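Local coordinates for protein serine proteinase inhibitor A (Sagittaria sagittifolia, PDB 3E8L) that inhibits serine proteinases, probably through two reactive sites that let it bind trypsin and chymotrypsin at the same time, with weaker action on kallikrein, at residues A[19-30]-A[68-79]. The protein carries 2 engineered substitutions. Numbering follows the deposited sequence.
Sequences VQLNLGGNYPLY and GFSASATSQPVM
Met79 N and Leu21 N give nearly straight hydrogen bonds to Val19 O and Pro77 O, each 2.8 Å, a single beta bridge around Gln20 and Val78; the Leu21 donor stands above the Pro77 carbonyl plane. On the other limb of 68-79 Asn22 N reaches Phe69 O at 2.7 Å. Proline suits position 77, where the carbonyl does the bonding and no N-H is needed.

Apolar side chains fill the space between the limbs, where the branched end of Leu21 fits: its CD1 lies 3.6 Å from Phe69 CB and 3.9 Å from Met79 CB. With CG anti to the carbonyl carbon (chi1 -53°), the Phe69 ring is carried against Val19 CG1 and Tyr30; its edge, at CE2, meets Tyr30 CD1 at 3.5 Å. The ring planes are near parallel, 30° apart, yet the rings are slid past one another and barely overlap. Val19 CG1 rests over one Tyr30 face near its rim, and Phe87 and Phe181 extend this aromatic core. Further out, Leu23 CD2 packs on Pro77 CB (3.9 Å).

Polar side chains brace each segment from within. Tyr30 OH accepts from N of Gln20, itself a bridged residue, at 2.9 Å and 179°; a phenylalanine here would probably leave that N-H without its acceptor. The short amide of Asn22 reaches forward, OD1 taking Gly24 N in an Asx turn; at Gly24's backbone angles a CB would jam against the preceding carbonyl O. Gln76 NE2 binds Val78 O.

Polar side chains of another protein's chain hydrogen-bond Asn22 O, Gly25 O and Tyr27 N. The arrangement joins the loop before strand 30-34 to the end of strand 67-70 and the excursion after it, in the beta-trefoil fold of Kunitz-type (STI) inhibitors.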
ATOM      1  N   VAL A  19       3.216  -0.503 -19.955  1.00 26.22           N
ATOM      2  CA  VAL A  19       3.946  -0.316 -18.723  1.00 26.24           C
ATOM      3  C   VAL A  19       3.931  -1.625 -17.944  1.00 26.76           C
ATOM      4  O   VAL A  19       2.872  -2.157 -17.586  1.00 26.61           O
ATOM      5  CB  VAL A  19       3.354   0.842 -17.916  1.00 26.31           C
ATOM      6  CG1 VAL A  19       3.979   0.898 -16.510  1.00 25.76           C
ATOM      7  CG2 VAL A  19       3.562   2.161 -18.673  1.00 25.30           C
ATOM      8  N   GLN A  20       5.116  -2.152 -17.689  1.00 27.20           N
ATOM      9  CA  GLN A  20       5.218  -3.439 -17.004  1.00 27.99           C
ATOM     10  C   GLN A  20       5.181  -3.316 -15.489  1.00 28.32           C
ATOM     11  O   GLN A  20       5.739  -2.376 -14.910  1.00 28.66           O
ATOM     12  CB  GLN A  20       6.458  -4.193 -17.469  1.00 27.84           C
ATOM     13  CG  GLN A  20       6.345  -4.648 -18.921  1.00 28.60           C
ATOM     14  CD  GLN A  20       7.674  -4.989 -19.495  1.00 29.06           C
ATOM     15  OE1 GLN A  20       8.454  -5.724 -18.891  1.00 30.66           O
ATOM     16  NE2 GLN A  20       7.946  -4.475 -20.676  1.00 29.64           N
ATOM     17  N   LEU A  21       4.505  -4.269 -14.859  1.00 28.62           N
ATOM     18  CA  LEU A  21       4.473  -4.359 -13.409  1.00 29.10           C
ATOM     19  C   LEU A  21       5.674  -5.100 -12.825  1.00 29.24           C
ATOM     20  O   LEU A  21       6.327  -5.920 -13.487  1.00 28.69           O
ATOM     21  CB  LEU A  21       3.193  -5.060 -12.942  1.00 29.34           C
ATOM     22  CG  LEU A  21       1.848  -4.337 -12.832  1.00 29.14           C
ATOM     23  CD1 LEU A  21       1.942  -2.813 -12.842  1.00 29.96           C
ATOM     24  CD2 LEU A  21       0.918  -4.814 -13.859  1.00 29.37           C
ATOM     25  N   ASN A  22       5.938  -4.815 -11.559  1.00 29.68           N
ATOM     26  CA  ASN A  22       6.943  -5.542 -10.812  1.00 30.12           C
ATOM     27  C   ASN A  22       6.396  -6.859 -10.255  1.00 30.74           C
ATOM     28  O   ASN A  22       5.621  -6.874  -9.303  1.00 30.37           O
ATOM     29  CB  ASN A  22       7.507  -4.674  -9.693  1.00 30.27           C
ATOM     30  CG  ASN A  22       8.239  -5.489  -8.652  1.00 30.36           C
ATOM     31  OD1 ASN A  22       8.703  -6.593  -8.939  1.00 31.77           O
ATOM     32  ND2 ASN A  22       8.347  -4.959  -7.446  1.00 28.64           N
ATOM     33  N   LEU A  23       6.787  -7.950 -10.901  1.00 31.86           N
ATOM     34  CA  LEU A  23       6.335  -9.283 -10.545  1.00 32.83           C
ATOM     35  C   LEU A  23       7.502 -10.138 -10.091  1.00 33.25           C
ATOM     36  O   LEU A  23       7.492 -11.350 -10.256  1.00 33.31           O
ATOM     37  CB  LEU A  23       5.659  -9.952 -11.742  1.00 32.82           C
ATOM     38  CG  LEU A  23       4.152  -9.781 -11.899  1.00 32.95           C
ATOM     39  CD1 LEU A  23       3.784  -8.326 -12.058  1.00 32.90           C
ATOM     40  CD2 LEU A  23       3.649 -10.594 -13.071  1.00 32.05           C
ATOM     41  N   GLY A  24       8.513  -9.501  -9.524  1.00 34.15           N
ATOM     42  CA  GLY A  24       9.672 -10.221  -9.046  1.00 35.50           C
ATOM     43  C   GLY A  24      10.893 -10.010  -9.911  1.00 36.12           C
ATOM     44  O   GLY A  24      10.836  -9.338 -10.940  1.00 36.14           O
ATOM     45  N   GLY A  25      12.003 -10.593  -9.480  1.00 37.12           N
ATOM     46  CA  GLY A  25      13.268 -10.424 -10.159  1.00 37.89           C
ATOM     47  C   GLY A  25      13.637  -8.962 -10.238  1.00 38.95           C
ATOM     48  O   GLY A  25      13.223  -8.159  -9.406  1.00 39.28           O
ATOM     49  N   ASN A  26      14.425  -8.619 -11.246  1.00 39.34           N
ATOM     50  CA  ASN A  26      14.746  -7.234 -11.516  1.00 39.20           C
ATOM     51  C   ASN A  26      13.533  -6.585 -12.150  1.00 39.02           C
ATOM     52  O   ASN A  26      13.238  -6.799 -13.321  1.00 39.53           O
ATOM     53  CB  ASN A  26      15.960  -7.138 -12.437  1.00 39.61           C
ATOM     54  CG  ASN A  26      17.250  -7.497 -11.729  1.00 40.52           C
ATOM     55  OD1 ASN A  26      17.748  -6.737 -10.900  1.00 41.27           O
ATOM     56  ND2 ASN A  26      17.801  -8.657 -12.056  1.00 40.79           N
ATOM     57  N   TYR A  27      12.822  -5.805 -11.351  1.00 38.27           N
ATOM     58  CA  TYR A  27      11.585  -5.196 -11.770  1.00 36.93           C
ATOM     59  C   TYR A  27      11.807  -4.030 -12.722  1.00 35.08           C
ATOM     60  O   TYR A  27      12.807  -3.332 -12.623  1.00 34.14           O
ATOM     61  CB  TYR A  27      10.760  -4.733 -10.554  1.00 38.25           C
ATOM     62  CG  TYR A  27      11.488  -4.060  -9.387  1.00 39.69           C
ATOM     63  CD1 TYR A  27      11.432  -4.622  -8.099  1.00 41.70           C
ATOM     64  CD2 TYR A  27      12.178  -2.844  -9.545  1.00 41.26           C
ATOM     65  CE1 TYR A  27      12.056  -4.014  -6.999  1.00 41.95           C
ATOM     66  CE2 TYR A  27      12.824  -2.225  -8.444  1.00 42.44           C
ATOM     67  CZ  TYR A  27      12.755  -2.827  -7.175  1.00 42.83           C
ATOM     68  OH  TYR A  27      13.375  -2.266  -6.080  1.00 42.82           O
ATOM     69  N   PRO A  28      10.841  -3.810 -13.629  1.00 33.35           N
ATOM     70  CA  PRO A  28      10.892  -2.733 -14.608  1.00 32.14           C
ATOM     71  C   PRO A  28      10.649  -1.385 -13.933  1.00 31.13           C
ATOM     72  O   PRO A  28       9.881  -1.295 -12.964  1.00 30.76           O
ATOM     73  CB  PRO A  28       9.738  -3.074 -15.559  1.00 32.32           C
ATOM     74  CG  PRO A  28       9.251  -4.459 -15.128  1.00 32.24           C
ATOM     75  CD  PRO A  28       9.573  -4.551 -13.708  1.00 32.73           C
ATOM     76  N   LEU A  29      11.311  -0.347 -14.430  1.00 29.76           N
ATOM     77  CA  LEU A  29      11.276   0.941 -13.775  1.00 28.16           C
ATOM     78  C   LEU A  29      10.934   2.025 -14.754  1.00 27.81           C
ATOM     79  O   LEU A  29      11.312   1.963 -15.925  1.00 27.36           O
ATOM     80  CB  LEU A  29      12.612   1.249 -13.107  1.00 28.12           C
ATOM     81  CG  LEU A  29      13.051   0.421 -11.904  1.00 26.30           C
ATOM     82  CD1 LEU A  29      14.504   0.747 -11.554  1.00 25.31           C
ATOM     83  CD2 LEU A  29      12.135   0.672 -10.721  1.00 24.51           C
ATOM     84  N   TYR A  30      10.181   3.004 -14.257  1.00 27.53           N
ATOM     85  CA  TYR A  30       9.729   4.156 -15.036  1.00 26.89           C
ATOM     86  C   TYR A  30       9.898   5.411 -14.202  1.00 26.58           C
ATOM     87  O   TYR A  30       9.692   5.384 -13.001  1.00 26.86           O
ATOM     88  CB  TYR A  30       8.255   3.986 -15.441  1.00 26.77           C
ATOM     89  CG  TYR A  30       8.032   2.731 -16.264  1.00 26.04           C
ATOM     90  CD1 TYR A  30       7.891   1.492 -15.652  1.00 23.78           C
ATOM     91  CD2 TYR A  30       8.019   2.782 -17.648  1.00 25.55           C
ATOM     92  CE1 TYR A  30       7.729   0.351 -16.392  1.00 25.50           C
ATOM     93  CE2 TYR A  30       7.839   1.634 -18.405  1.00 25.65           C
ATOM     94  CZ  TYR A  30       7.696   0.423 -17.775  1.00 25.06           C
ATOM     95  OH  TYR A  30       7.535  -0.716 -18.526  1.00 23.36           O
ATOM     96  N   GLY A  68       8.576   1.779  -9.317  1.00 28.47           N
ATOM     97  CA  GLY A  68       8.089   0.428  -9.604  1.00 26.91           C
ATOM     98  C   GLY A  68       6.604   0.366  -9.306  1.00 26.11           C
ATOM     99  O   GLY A  68       6.116   1.017  -8.367  1.00 26.11           O
ATOM    100  N   PHE A  69       5.885  -0.413 -10.104  1.00 25.13           N
ATOM    101  CA  PHE A  69       4.436  -0.523  -9.984  1.00 24.47           C
ATOM    102  C   PHE A  69       4.074  -1.932  -9.597  1.00 24.49           C
ATOM    103  O   PHE A  69       4.514  -2.896 -10.221  1.00 24.83           O
ATOM    104  CB  PHE A  69       3.754  -0.147 -11.297  1.00 24.47           C
ATOM    105  CG  PHE A  69       4.175   1.192 -11.828  1.00 24.34           C
ATOM    106  CD1 PHE A  69       3.906   2.364 -11.102  1.00 23.47           C
ATOM    107  CD2 PHE A  69       4.865   1.286 -13.038  1.00 23.12           C
ATOM    108  CE1 PHE A  69       4.312   3.608 -11.582  1.00 23.78           C
ATOM    109  CE2 PHE A  69       5.268   2.527 -13.529  1.00 22.95           C
ATOM    110  CZ  PHE A  69       4.990   3.688 -12.794  1.00 24.55           C
ATOM    111  N   SER A  70       3.282  -2.079  -8.551  1.00 24.35           N
ATOM    112  CA  SER A  70       2.974  -3.427  -8.125  1.00 23.96           C
ATOM    113  C   SER A  70       1.522  -3.618  -7.729  1.00 23.95           C
ATOM    114  O   SER A  70       0.788  -2.649  -7.547  1.00 24.94           O
ATOM    115  CB  SER A  70       3.975  -3.897  -7.068  1.00 23.44           C
ATOM    116  OG  SER A  70       3.769  -3.235  -5.861  1.00 23.74           O
ATOM    117  N   ALA A  71       1.106  -4.873  -7.633  1.00 24.14           N
ATOM    118  CA  ALA A  71      -0.300  -5.229  -7.473  1.00 24.37           C
ATOM    119  C   ALA A  71      -0.383  -6.538  -6.714  1.00 24.55           C
ATOM    120  O   ALA A  71       0.633  -7.196  -6.529  1.00 24.90           O
ATOM    121  CB  ALA A  71      -0.953  -5.372  -8.842  1.00 23.98           C
ATOM    122  N   SER A  72      -1.579  -6.935  -6.289  1.00 24.72           N
ATOM    123  CA  SER A  72      -1.723  -8.211  -5.595  1.00 25.01           C
ATOM    124  C   SER A  72      -1.419  -9.392  -6.497  1.00 25.70           C
ATOM    125  O   SER A  72      -1.604  -9.326  -7.720  1.00 25.93           O
ATOM    126  CB  SER A  72      -3.120  -8.367  -5.033  1.00 24.94           C
ATOM    127  OG  SER A  72      -3.211  -7.664  -3.820  1.00 25.01           O
ATOM    128  N   ALA A  73      -1.017 -10.503  -5.897  1.00 25.73           N
ATOM    129  CA  ALA A  73      -0.802 -11.732  -6.646  1.00 26.33           C
ATOM    130  C   ALA A  73      -1.933 -11.999  -7.651  1.00 26.65           C
ATOM    131  O   ALA A  73      -3.048 -11.508  -7.501  1.00 25.74           O
ATOM    132  CB  ALA A  73      -0.538 -12.882  -5.696  1.00 26.10           C
ATOM    133  N   THR A  74      -1.619 -12.793  -8.667  1.00 27.07           N
ATOM    134  CA  THR A  74      -2.557 -13.181  -9.718  1.00 27.53           C
ATOM    135  C   THR A  74      -2.740 -12.149 -10.812  1.00 27.65           C
ATOM    136  O   THR A  74      -3.335 -12.435 -11.841  1.00 27.70           O
ATOM    137  CB  THR A  74      -3.939 -13.585  -9.161  1.00 27.39           C
ATOM    138  OG1 THR A  74      -4.709 -12.420  -8.863  1.00 27.13           O
ATOM    139  CG2 THR A  74      -3.804 -14.454  -7.935  1.00 27.14           C
ATOM    140  N   SER A  75      -2.228 -10.948 -10.587  1.00 28.36           N
ATOM    141  CA  SER A  75      -2.340  -9.888 -11.576  1.00 29.38           C
ATOM    142  C   SER A  75      -1.554 -10.222 -12.833  1.00 29.51           C
ATOM    143  O   SER A  75      -0.489 -10.828 -12.766  1.00 29.16           O
ATOM    144  CB  SER A  75      -1.849  -8.562 -11.002  1.00 28.92           C
ATOM    145  OG  SER A  75      -2.005  -7.518 -11.941  1.00 30.69           O
ATOM    146  N   GLN A  76      -2.088  -9.825 -13.980  1.00 29.55           N
ATOM    147  CA  GLN A  76      -1.354  -9.954 -15.240  1.00 29.92           C
ATOM    148  C   GLN A  76      -0.218  -8.920 -15.215  1.00 29.40           C
ATOM    149  O   GLN A  76      -0.293  -7.957 -14.465  1.00 28.73           O
ATOM    150  CB  GLN A  76      -2.290  -9.817 -16.456  1.00 30.59           C
ATOM    151  CG  GLN A  76      -3.400  -8.791 -16.300  1.00 31.57           C
ATOM    152  CD  GLN A  76      -2.829  -7.426 -16.175  1.00 34.16           C
ATOM    153  OE1 GLN A  76      -2.951  -6.774 -15.130  1.00 36.69           O
ATOM    154  NE2 GLN A  76      -2.132  -6.995 -17.213  1.00 34.98           N
ATOM    155  N   PRO A  77       0.859  -9.143 -15.986  1.00 29.53           N
ATOM    156  CA  PRO A  77       2.115  -8.374 -15.823  1.00 29.57           C
ATOM    157  C   PRO A  77       2.129  -6.919 -16.335  1.00 29.58           C
ATOM    158  O   PRO A  77       3.186  -6.286 -16.341  1.00 30.00           O
ATOM    159  CB  PRO A  77       3.137  -9.203 -16.631  1.00 29.76           C
ATOM    160  CG  PRO A  77       2.449 -10.503 -16.948  1.00 29.29           C
ATOM    161  CD  PRO A  77       1.005 -10.193 -17.005  1.00 29.22           C
ATOM    162  N   VAL A  78       0.988  -6.387 -16.748  1.00 29.08           N
ATOM    163  CA  VAL A  78       0.973  -5.087 -17.387  1.00 29.37           C
ATOM    164  C   VAL A  78       0.008  -4.160 -16.667  1.00 29.49           C
ATOM    165  O   VAL A  78      -1.023  -4.604 -16.190  1.00 30.42           O
ATOM    166  CB  VAL A  78       0.642  -5.233 -18.912  1.00 29.49           C
ATOM    167  CG1 VAL A  78      -0.755  -4.761 -19.251  1.00 28.53           C
ATOM    168  CG2 VAL A  78       1.661  -4.503 -19.736  1.00 29.57           C
ATOM    169  N   MET A  79       0.347  -2.878 -16.565  1.00 29.31           N
ATOM    170  CA  MET A  79      -0.526  -1.920 -15.894  1.00 29.32           C
ATOM    171  C   MET A  79      -1.763  -1.673 -16.756  1.00 29.11           C
ATOM    172  O   MET A  79      -1.635  -1.347 -17.937  1.00 28.99           O
ATOM    173  CB  MET A  79       0.237  -0.616 -15.575  1.00 29.47           C
ATOM    174  CG  MET A  79      -0.618   0.520 -15.077  1.00 29.74           C
ATOM    175  SD  MET A  79       0.171   2.030 -14.443  1.00 33.93           S
ATOM    176  CE  MET A  79       1.908   1.781 -14.658  1.00 35.20           C
TER